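Local coordinates for glutathione peroxidase (Schistosoma mansoni, PDB 2V1M), which catalyses the reduction of hydrogen peroxide by glutathione, giving glutathione disulfide and water, as a peroxidase of the thioredoxin-like superfamily, at residues V16-V24 and Q97-K105; R30-A40 and I130-R141. One frame throughout, in Å; residues are numbered along the deposited sequence.

Contact 1: V16-V24 and Q97-K105; sequences VKDINGVDV and QFDMFSKIK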
loop_
_atom_site.group_PDB
_atom_site.type_symbol
_atom_site.label_atom_id
_atom_site.label_comp_id
_atom_site.label_asym_id
_atom_site.label_seq_id
_atom_site.Cartn_x
_atom_site.Cartn_y
_atom_site.Cartn_z
ATOM N N VAL A 16 3.968 -11.708 -3.460
ATOM C CA VAL A 16 2.589 -11.499 -2.993
ATOM C C VAL A 16 1.646 -11.895 -4.096
ATOM O O VAL A 16 1.970 -11.815 -5.291
ATOM C CB VAL A 16 2.349 -10.030 -2.560
ATOM C CG1 VAL A 16 3.116 -9.702 -1.266
ATOM C CG2 VAL A 16 2.721 -9.047 -3.657
ATOM N N LYS A 17 0.443 -12.287 -3.718
ATOM C CA LYS A 17 -0.596 -12.631 -4.688
ATOM C C LYS A 17 -1.378 -11.360 -5.041
ATOM O O LYS A 17 -1.900 -10.672 -4.165
ATOM C CB LYS A 17 -1.517 -13.672 -4.056
ATOM C CG LYS A 17 -2.514 -14.305 -5.040
ATOM C CD LYS A 17 -3.407 -15.369 -4.371
ATOM C CE LYS A 17 -2.607 -16.524 -3.735
ATOM N NZ LYS A 17 -1.826 -17.235 -4.751
ATOM N N ASP A 18 -1.476 -11.072 -6.339
ATOM C CA ASP A 18 -2.253 -9.905 -6.772
ATOM C C ASP A 18 -3.761 -10.208 -6.712
ATOM O O ASP A 18 -4.168 -11.332 -6.387
ATOM C CB ASP A 18 -1.754 -9.347 -8.119
ATOM C CG ASP A 18 -2.269 -10.065 -9.357
ATOM O OD1 ASP A 18 -3.191 -10.899 -9.279
ATOM O OD2 ASP A 18 -1.728 -9.708 -10.437
ATOM N N ILE A 19 -4.581 -9.212 -7.008
ATOM C CA ILE A 19 -6.028 -9.376 -6.764
ATOM C C ILE A 19 -6.677 -10.380 -7.713
ATOM O O ILE A 19 -7.778 -10.841 -7.444
ATOM C CB ILE A 19 -6.767 -8.040 -6.719
ATOM C CG1 ILE A 19 -8.102 -8.137 -5.960
ATOM C CG2 ILE A 19 -6.909 -7.479 -8.146
ATOM C CD1 ILE A 19 -8.618 -6.769 -5.520
ATOM N N ASN A 20 -5.985 -10.675 -8.816
ATOM C CA ASN A 20 -6.439 -11.687 -9.790
ATOM C C ASN A 20 -5.945 -13.087 -9.460
ATOM O O ASN A 20 -6.220 -14.041 -10.223
ATOM C CB ASN A 20 -5.957 -11.310 -11.193
ATOM C CG ASN A 20 -6.536 -9.973 -11.651
ATOM O OD1 ASN A 20 -7.709 -9.676 -11.362
ATOM N ND2 ASN A 20 -5.727 -9.165 -12.327
ATOM N N GLY A 21 -5.231 -13.226 -8.339
ATOM C CA GLY A 21 -4.688 -14.524 -7.945
ATOM C C GLY A 21 -3.329 -14.820 -8.546
ATOM O O GLY A 21 -2.833 -15.950 -8.370
ATOM N N VAL A 22 -2.697 -13.849 -9.191
ATOM C CA VAL A 22 -1.388 -14.026 -9.828
ATOM C C VAL A 22 -0.295 -13.608 -8.861
ATOM O O VAL A 22 -0.245 -12.433 -8.432
ATOM C CB VAL A 22 -1.324 -13.197 -11.138
ATOM C CG1 VAL A 22 0.096 -13.121 -11.691
ATOM C CG2 VAL A 22 -2.323 -13.774 -12.168
ATOM N N ASP A 23 0.601 -14.534 -8.533
ATOM C CA ASP A 23 1.700 -14.200 -7.645
ATOM C C ASP A 23 2.725 -13.402 -8.416
ATOM O O ASP A 23 3.060 -13.730 -9.578
ATOM C CB ASP A 23 2.294 -15.488 -7.071
ATOM C CG ASP A 23 1.400 -16.138 -5.987
ATOM O OD1 ASP A 23 0.245 -15.674 -5.731
ATOM O OD2 ASP A 23 1.862 -17.188 -5.437
ATOM N N VAL A 24 3.285 -12.397 -7.737
ATOM C CA VAL A 24 4.259 -11.501 -8.315
ATOM C C VAL A 24 5.320 -11.203 -7.263
ATOM O O VAL A 24 5.017 -10.885 -6.110
ATOM C CB VAL A 24 3.568 -10.274 -8.890
ATOM C CG1 VAL A 24 2.922 -9.490 -7.842
ATOM C CG2 VAL A 24 4.525 -9.449 -9.717
ATOM N N GLN A 97 -6.521 2.436 -11.189
ATOM C CA GLN A 97 -5.546 1.968 -12.195
ATOM C C GLN A 97 -4.247 1.516 -11.575
ATOM O O GLN A 97 -3.395 0.969 -12.291
ATOM C CB GLN A 97 -5.281 3.058 -13.226
ATOM C CG GLN A 97 -6.475 3.357 -14.089
ATOM C CD GLN A 97 -6.170 4.515 -14.991
ATOM O OE1 GLN A 97 -5.913 5.627 -14.524
ATOM N NE2 GLN A 97 -6.104 4.266 -16.304
ATOM N N PHE A 98 -4.039 1.764 -10.278
ATOM C CA PHE A 98 -2.858 1.301 -9.582
ATOM C C PHE A 98 -3.020 -0.194 -9.209
ATOM O O PHE A 98 -4.013 -0.842 -9.588
ATOM C CB PHE A 98 -2.536 2.184 -8.371
ATOM C CG PHE A 98 -3.680 2.390 -7.404
ATOM C CD1 PHE A 98 -4.561 3.477 -7.546
ATOM C CD2 PHE A 98 -3.908 1.474 -6.364
ATOM C CE1 PHE A 98 -5.620 3.646 -6.659
ATOM C CE2 PHE A 98 -4.986 1.636 -5.493
ATOM C CZ PHE A 98 -5.863 2.716 -5.650
ATOM N N ASP A 99 -2.003 -0.767 -8.553
ATOM C CA ASP A 99 -1.937 -2.210 -8.384
ATOM C C ASP A 99 -2.684 -2.644 -7.130
ATOM O O ASP A 99 -2.382 -2.210 -6.019
ATOM C CB ASP A 99 -0.479 -2.650 -8.376
ATOM C CG ASP A 99 0.185 -2.484 -9.735
ATOM O OD1 ASP A 99 -0.524 -2.472 -10.761
ATOM O OD2 ASP A 99 1.431 -2.402 -9.754
ATOM N N MET A 100 -3.624 -3.571 -7.323
ATOM C CA MET A 100 -4.431 -4.189 -6.281
ATOM C C MET A 100 -3.961 -5.602 -6.011
ATOM O O MET A 100 -3.627 -6.365 -6.939
ATOM C CB MET A 100 -5.903 -4.255 -6.726
ATOM C CG MET A 100 -6.601 -2.889 -6.922
ATOM S SD MET A 100 -6.779 -1.914 -5.411
ATOM C CE MET A 100 -7.672 -3.037 -4.341
ATOM N N PHE A 101 -3.990 -5.963 -4.726
ATOM C CA PHE A 101 -3.533 -7.286 -4.270
ATOM C C PHE A 101 -4.628 -8.088 -3.608
ATOM O O PHE A 101 -5.700 -7.589 -3.277
ATOM C CB PHE A 101 -2.278 -7.122 -3.391
ATOM C CG PHE A 101 -1.117 -6.567 -4.206
ATOM C CD1 PHE A 101 -0.251 -7.437 -4.864
ATOM C CD2 PHE A 101 -0.992 -5.182 -4.434
ATOM C CE1 PHE A 101 0.780 -6.950 -5.693
ATOM C CE2 PHE A 101 -0.004 -4.700 -5.263
ATOM C CZ PHE A 101 0.874 -5.583 -5.918
ATOM N N SER A 102 -4.362 -9.386 -3.426
ATOM C CA SER A 102 -5.220 -10.209 -2.617
ATOM C C SER A 102 -5.101 -9.851 -1.125
ATOM O O SER A 102 -4.119 -9.263 -0.645
ATOM C CB SER A 102 -4.894 -11.703 -2.835
ATOM O OG SER A 102 -5.351 -12.164 -4.096
ATOM N N LYS A 103 -6.149 -10.233 -0.403
ATOM C CA LYS A 103 -6.272 -9.899 1.023
ATOM C C LYS A 103 -5.177 -10.600 1.833
ATOM O O LYS A 103 -4.826 -11.781 1.602
ATOM C CB LYS A 103 -7.694 -10.254 1.468
ATOM C CG LYS A 103 -8.072 -9.820 2.884
ATOM C CD LYS A 103 -9.394 -10.419 3.335
ATOM C CE LYS A 103 -10.548 -9.993 2.427
ATOM N NZ LYS A 103 -11.853 -10.489 2.956
ATOM N N ILE A 104 -4.627 -9.854 2.798
ATOM C CA ILE A 104 -3.590 -10.312 3.702
ATOM C C ILE A 104 -3.897 -9.836 5.110
ATOM O O ILE A 104 -4.804 -9.010 5.358
ATOM C CB ILE A 104 -2.209 -9.783 3.282
ATOM C CG1 ILE A 104 -2.176 -8.249 3.278
ATOM C CG2 ILE A 104 -1.783 -10.411 1.925
ATOM C CD1 ILE A 104 -0.757 -7.653 3.252
ATOM N N LYS A 105 -3.092 -10.320 6.046
ATOM C CA LYS A 105 -3.008 -9.732 7.401
ATOM C C LYS A 105 -1.765 -8.830 7.439
ATOM O O LYS A 105 -0.740 -9.093 6.779
ATOM C CB LYS A 105 -2.919 -10.823 8.456
ATOM C CG LYS A 105 -4.269 -11.555 8.573
ATOM C CD LYS A 105 -4.157 -12.763 9.508
ATOM C CE LYS A 105 -5.548 -13.360 9.690
ATOM N NZ LYS A 105 -5.553 -14.390 10.749
HETATM O O HOH W 1 -1.451 -10.137 -1.420
#

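Contact 2: R30-A40 and I130-R141; sequences RGHVCLIVNVA and IKWNFSKFLVDR. With SO4 (sulfate ion), chain B.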
loop_
_atom_site.group_PDB
_atom_site.type_symbol
_atom_site.label_atom_id
_atom_site.label_comp_id
_atom_site.label_asym_id
_atom_site.label_seq_id
_atom_site.Cartn_x
_atom_site.Cartn_y
_atom_site.Cartn_z
ATOM N N ARG A 30 11.487 -2.586 -8.708
ATOM C CA ARG A 30 12.851 -2.050 -8.603
ATOM C C ARG A 30 12.962 -0.740 -9.376
ATOM O O ARG A 30 12.549 -0.635 -10.538
ATOM C CB ARG A 30 13.858 -3.037 -9.176
ATOM C CG ARG A 30 15.280 -2.775 -8.717
ATOM C CD ARG A 30 16.215 -3.936 -9.064
ATOM N NE ARG A 30 16.144 -5.131 -8.192
ATOM C CZ ARG A 30 16.869 -5.292 -7.086
ATOM N NH1 ARG A 30 17.636 -4.304 -6.671
ATOM N NH2 ARG A 30 16.801 -6.417 -6.362
ATOM N N GLY A 31 13.536 0.262 -8.725
ATOM C CA GLY A 31 13.783 1.542 -9.368
ATOM C C GLY A 31 12.625 2.527 -9.323
ATOM O O GLY A 31 12.801 3.654 -9.776
ATOM N N HIS A 32 11.477 2.114 -8.792
ATOM C CA HIS A 32 10.289 2.982 -8.667
ATOM C C HIS A 32 10.019 3.308 -7.220
ATOM O O HIS A 32 10.293 2.509 -6.335
ATOM C CB HIS A 32 9.087 2.280 -9.316
ATOM C CG HIS A 32 9.223 2.221 -10.821
ATOM N ND1 HIS A 32 8.767 1.176 -11.603
ATOM C CD2 HIS A 32 9.798 3.099 -11.687
ATOM C CE1 HIS A 32 9.059 1.414 -12.873
ATOM N NE2 HIS A 32 9.673 2.579 -12.953
ATOM N N VAL A 33 9.485 4.497 -6.977
ATOM C CA VAL A 33 9.020 4.841 -5.631
ATOM C C VAL A 33 7.685 4.154 -5.422
ATOM O O VAL A 33 6.834 4.207 -6.315
ATOM C CB VAL A 33 8.887 6.383 -5.492
ATOM C CG1 VAL A 33 8.215 6.783 -4.178
ATOM C CG2 VAL A 33 10.237 7.044 -5.641
ATOM N N CYS A 34 7.494 3.520 -4.248
ATOM C CA CYS A 34 6.252 2.831 -3.981
ATOM C C CYS A 34 5.550 3.407 -2.773
ATOM O O CYS A 34 6.189 3.738 -1.759
ATOM C CB CYS A 34 6.471 1.319 -3.749
ATOM S SG CYS A 34 7.213 0.457 -5.147
ATOM N N LEU A 35 4.226 3.497 -2.877
ATOM C CA LEU A 35 3.379 3.867 -1.755
ATOM C C LEU A 35 2.503 2.657 -1.460
ATOM O O LEU A 35 1.713 2.250 -2.324
ATOM C CB LEU A 35 2.527 5.100 -2.079
ATOM C CG LEU A 35 1.745 5.629 -0.857
ATOM C CD1 LEU A 35 2.693 6.197 0.230
ATOM C CD2 LEU A 35 0.728 6.670 -1.328
ATOM N N ILE A 36 2.714 2.032 -0.294
ATOM C CA ILE A 36 2.069 0.774 0.043
ATOM C C ILE A 36 0.988 1.047 1.078
ATOM O O ILE A 36 1.295 1.591 2.186
ATOM C CB ILE A 36 3.116 -0.266 0.546
ATOM C CG1 ILE A 36 4.198 -0.454 -0.536
ATOM C CG2 ILE A 36 2.376 -1.555 0.892
ATOM C CD1 ILE A 36 5.278 -1.468 -0.178
ATOM N N VAL A 37 -0.241 0.688 0.738
ATOM C CA VAL A 37 -1.412 1.086 1.537
ATOM C C VAL A 37 -2.222 -0.150 1.851
ATOM O O VAL A 37 -2.527 -0.939 0.956
ATOM C CB VAL A 37 -2.281 2.092 0.706
ATOM C CG1 VAL A 37 -3.429 2.637 1.594
ATOM C CG2 VAL A 37 -1.437 3.196 0.151
ATOM N N ASN A 38 -2.586 -0.364 3.131
ATOM C CA ASN A 38 -3.560 -1.407 3.469
ATOM C C ASN A 38 -4.948 -0.794 3.362
ATOM O O ASN A 38 -5.158 0.318 3.833
ATOM C CB ASN A 38 -3.289 -2.020 4.842
ATOM C CG ASN A 38 -3.373 -0.996 5.996
ATOM O OD1 ASN A 38 -2.579 -0.042 6.056
ATOM N ND2 ASN A 38 -4.302 -1.223 6.931
ATOM N N VAL A 39 -5.870 -1.506 2.692
ATOM C CA VAL A 39 -7.138 -0.918 2.313
ATOM C C VAL A 39 -8.301 -1.740 2.844
ATOM O O VAL A 39 -8.158 -2.883 3.299
ATOM C CB VAL A 39 -7.224 -0.736 0.761
ATOM C CG1 VAL A 39 -6.138 0.205 0.277
ATOM C CG2 VAL A 39 -7.144 -2.089 0.039
ATOM N N ALA A 40 -9.490 -1.112 2.784
ATOM C CA ALA A 40 -10.758 -1.736 3.153
ATOM C C ALA A 40 -11.864 -0.987 2.429
ATOM O O ALA A 40 -11.809 0.257 2.314
ATOM C CB ALA A 40 -10.993 -1.670 4.659
ATOM N N ILE A 130 0.029 -1.868 12.963
ATOM C CA ILE A 130 -0.816 -1.044 12.091
ATOM C C ILE A 130 -2.091 -0.722 12.886
ATOM O O ILE A 130 -2.699 -1.621 13.498
ATOM C CB ILE A 130 -1.149 -1.775 10.778
ATOM C CG1 ILE A 130 0.107 -2.253 10.040
ATOM C CG2 ILE A 130 -2.060 -0.925 9.897
ATOM C CD1 ILE A 130 1.119 -1.145 9.744
ATOM N N LYS A 131 -2.492 0.545 12.872
ATOM C CA LYS A 131 -3.558 0.958 13.766
ATOM C C LYS A 131 -4.960 0.882 13.196
ATOM O O LYS A 131 -5.918 0.694 13.954
ATOM C CB LYS A 131 -3.307 2.358 14.266
ATOM C CG LYS A 131 -2.148 2.428 15.225
ATOM C CD LYS A 131 -1.798 3.889 15.510
ATOM C CE LYS A 131 -0.739 4.058 16.583
ATOM N NZ LYS A 131 0.511 3.330 16.277
ATOM N N TRP A 132 -5.107 1.013 11.882
ATOM C CA TRP A 132 -6.420 0.892 11.251
ATOM C C TRP A 132 -6.198 0.725 9.745
ATOM O O TRP A 132 -5.051 0.685 9.264
ATOM C CB TRP A 132 -7.346 2.105 11.588
ATOM C CG TRP A 132 -8.800 1.763 11.484
ATOM C CD1 TRP A 132 -9.704 2.252 10.579
ATOM C CD2 TRP A 132 -9.516 0.811 12.286
ATOM N NE1 TRP A 132 -10.940 1.663 10.778
ATOM C CE2 TRP A 132 -10.848 0.769 11.809
ATOM C CE3 TRP A 132 -9.172 -0.008 13.392
ATOM C CZ2 TRP A 132 -11.838 -0.044 12.396
ATOM C CZ3 TRP A 132 -10.167 -0.812 13.978
ATOM C CH2 TRP A 132 -11.481 -0.819 13.465
ATOM N N ASN A 133 -7.297 0.639 9.001
ATOM C CA ASN A 133 -7.210 0.679 7.539
ATOM C C ASN A 133 -6.542 1.976 7.075
ATOM O O ASN A 133 -6.676 3.031 7.692
ATOM C CB ASN A 133 -8.604 0.542 6.946
ATOM C CG ASN A 133 -9.363 -0.624 7.524
ATOM O OD1 ASN A 133 -8.942 -1.787 7.412
ATOM N ND2 ASN A 133 -10.479 -0.317 8.188
ATOM N N PHE A 134 -5.892 1.886 5.910
ATOM C CA PHE A 134 -5.323 3.025 5.195
ATOM C C PHE A 134 -4.103 3.646 5.858
ATOM O O PHE A 134 -3.864 4.838 5.717
ATOM C CB PHE A 134 -6.381 4.078 4.831
ATOM C CG PHE A 134 -7.458 3.511 3.933
ATOM C CD1 PHE A 134 -7.207 3.281 2.583
ATOM C CD2 PHE A 134 -8.733 3.216 4.430
ATOM C CE1 PHE A 134 -8.173 2.776 1.739
ATOM C CE2 PHE A 134 -9.701 2.695 3.582
ATOM C CZ PHE A 134 -9.456 2.467 2.254
ATOM N N SER A 135 -3.291 2.836 6.546
ATOM C CA SER A 135 -1.931 3.311 6.832
ATOM C C SER A 135 -1.145 3.309 5.505
ATOM O O SER A 135 -1.546 2.662 4.514
ATOM C CB SER A 135 -1.245 2.380 7.824
ATOM O OG SER A 135 -0.180 3.032 8.481
ATOM N N LYS A 136 -0.038 4.061 5.471
ATOM C CA LYS A 136 0.783 4.201 4.271
ATOM C C LYS A 136 2.249 4.052 4.599
ATOM O O LYS A 136 2.739 4.653 5.574
ATOM C CB LYS A 136 0.560 5.549 3.556
ATOM C CG LYS A 136 -0.857 5.813 3.085
ATOM C CD LYS A 136 -1.777 6.547 4.101
ATOM C CE LYS A 136 -3.142 6.745 3.481
ATOM N NZ LYS A 136 -4.150 7.282 4.443
ATOM N N PHE A 137 2.987 3.298 3.771
ATOM C CA PHE A 137 4.458 3.253 3.829
ATOM C C PHE A 137 5.011 3.759 2.515
ATOM O O PHE A 137 4.540 3.360 1.425
ATOM C CB PHE A 137 4.994 1.839 4.079
ATOM C CG PHE A 137 4.739 1.331 5.463
ATOM C CD1 PHE A 137 5.719 1.409 6.445
ATOM C CD2 PHE A 137 3.508 0.767 5.806
ATOM C CE1 PHE A 137 5.506 0.908 7.726
ATOM C CE2 PHE A 137 3.284 0.262 7.069
ATOM C CZ PHE A 137 4.270 0.349 8.038
ATOM N N LEU A 138 6.018 4.630 2.597
ATOM C CA LEU A 138 6.687 5.182 1.432
ATOM C C LEU A 138 8.063 4.503 1.314
ATOM O O LEU A 138 8.861 4.481 2.261
ATOM C CB LEU A 138 6.844 6.687 1.597
ATOM C CG LEU A 138 7.552 7.428 0.473
ATOM C CD1 LEU A 138 6.816 7.244 -0.866
ATOM C CD2 LEU A 138 7.707 8.899 0.826
ATOM N N VAL A 139 8.305 3.960 0.115
ATOM C CA VAL A 139 9.474 3.133 -0.203
ATOM C C VAL A 139 10.216 3.807 -1.350
ATOM O O VAL A 139 9.622 4.161 -2.392
ATOM C CB VAL A 139 9.009 1.729 -0.588
ATOM C CG1 VAL A 139 10.215 0.827 -0.983
ATOM C CG2 VAL A 139 8.180 1.075 0.507
ATOM N N ASP A 140 11.530 3.986 -1.167
ATOM C CA ASP A 140 12.332 4.663 -2.172
ATOM C C ASP A 140 12.650 3.752 -3.387
ATOM O O ASP A 140 12.233 2.587 -3.467
ATOM C CB ASP A 140 13.585 5.261 -1.497
ATOM C CG ASP A 140 14.657 4.228 -1.119
ATOM O OD1 ASP A 140 14.569 3.043 -1.513
ATOM O OD2 ASP A 140 15.582 4.676 -0.399
ATOM N N ARG A 141 13.378 4.345 -4.339
ATOM C CA ARG A 141 13.717 3.641 -5.586
ATOM C C ARG A 141 14.667 2.455 -5.396
ATOM O O ARG A 141 14.877 1.713 -6.369
ATOM C CB ARG A 141 14.323 4.595 -6.586
ATOM C CG ARG A 141 13.330 5.661 -7.134
ATOM C CD ARG A 141 13.993 6.504 -8.197
ATOM N NE ARG A 141 13.209 7.616 -8.752
ATOM C CZ ARG A 141 12.328 7.508 -9.744
ATOM N NH1 ARG A 141 11.984 6.327 -10.232
ATOM N NH2 ARG A 141 11.743 8.593 -10.257
HETATM S S SO4 B . 0.962 4.902 12.889
HETATM O O1 SO4 B . 1.287 3.666 13.678
HETATM O O2 SO4 B . 1.089 6.045 13.819
HETATM O O3 SO4 B . 1.956 4.991 11.799
HETATM O O4 SO4 B . -0.416 4.843 12.407
HETATM O O HOH W 2 11.562 0.382 -5.093
HETATM O O HOH W 3 -6.743 -2.398 5.843
#

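Contact 1: V16-V24 and Q97-K105
Phe-101 carries the tight side of this contact: its CE1 corner meets CG2 of Val-16 at 3.5 Å, the two side chains slanting past each other. Val-24 reaches the same ring differently, with CG1 in the ring plane, 4.0 Å from CE1 at the edge. CG2 of Val-16 can lean on the ring because CG1 stands anti to the carbonyl carbon (chi1 -70°), which leaves CG2 between the backbone N and C. Phe-70 stacks on the Phe-101 ring from outside the two segments. On the other side of the 100-101 backbone from the ring, Ile-19 and Met-100 lie side by side and point the same way, CG2 of Ile-19 resting 3.7 Å from CB of Met-100, while helix 83-94 packs against Ile-19. The backbones join at a single bridge, Asp-18 with Phe-101. It ties the beta hairpin of strands 15-17 and 23-25 to the chain leaving strand 99-100, an outermost strand of the central thioredoxin-like sheet. Ser-102 N gives a fairly straight bond to Lys-17 O (2.9 Å), and Ile-19 N gives a more bent one to Met-100 O (3.0 Å). Ser-102 OG donates to Asp-18 O over 2.7 Å from above the carbonyl plane; Gly-21 N, closing the type I turn, grips that oxygen from the opposite face. Outward, the packing gives way to polar and solvent-facing groups. Asp-18 turns its carboxylate back into its own turn, where OD1 takes Asn-20 N, an Asx turn, and Val-22 N from opposite faces. A water bridges Lys-17 O and Ser-102 O. The aliphatic part of Lys-17 runs past Ser-102 OG, then bends away at chi3 and chi4, placing NZ 2.8 Å from OD1 of exposed Asp-23 in a salt bridge.

Contact 2: R30-A40 and I130-R141
Cys-34 with Val-139 and Ile-36 with Phe-137 are the hydrogen-bonded pairs that join strands 33-39 and 136-139, antiparallel neighbours (163° between their directions) in the central sheet of the thioredoxin-like fold. Leu-35, Val-37, Lys-136 and Leu-138 project from one face. Cys-34, Ile-36, Phe-137 and Val-139 occupy the other, where Ile-36 CD1 slants across to Val-139 CG2. On the first face, Val-37 and Lys-136 lie side by side, pointing the same way; Lys-136 then bends at chi2 and carries NZ to Phe-134 O, with Thr-153 O and Asn-49 OD1 as further acceptors. Beyond the regular pairing, Phe-134 packs its ring against the end of strand 33-39. The CA of Val-39 sits over one ring face, a CH-pi contact 4.2 Å from the Phe-134 centroid, while Ala-40 O lies at the ring edge, 3.2 Å from CZ of Phe-134. Asn-38 reaches the loop before strand 136-139 with its amide: ND2 bonds Trp-132 O at 3.1 Å, nearly in the amide plane, and OD1 receives a weak bond from Ser-135 N. Its CG is set between the backbone N and carbonyl carbon (chi1 61°), which directs the amide to that loop. A water joins Asn-38 ND2 to OD1 of Asn-133, whose ND2 is hydrogen-bonded to OD2 of the oxidised cysteine at position 43. At the opposite end Arg-141 runs extended from CG to NE along Gly-31 and crosses Val-33; its NH1 meets Gly-31 O at 2.8 Å, within both the guanidinium and carbonyl planes.

How the contacts relate
Contacts 1 and 2 have centres 14 Å apart and approach to about 5 Å between nearest atoms without touching. Strand 65-71 separates them in the central sheet: it pairs with 99-100 of contact 1 on one side and with 33-39 of contact 2 on the other. Its Phe-70 touches both, packing against Ile-36 as well as Phe-101. Along the chain the segments alternate, the hairpin of contact 1 leading into strand 33-39. The centre of contact 2 is about 3 Å from the centre of the chain, that of contact 1 about 11 Å. Through Asn-133, contact 2 adjoins the probable active site at Cys-43, catalytic by similarity and modified here to cysteinesulfonic acid.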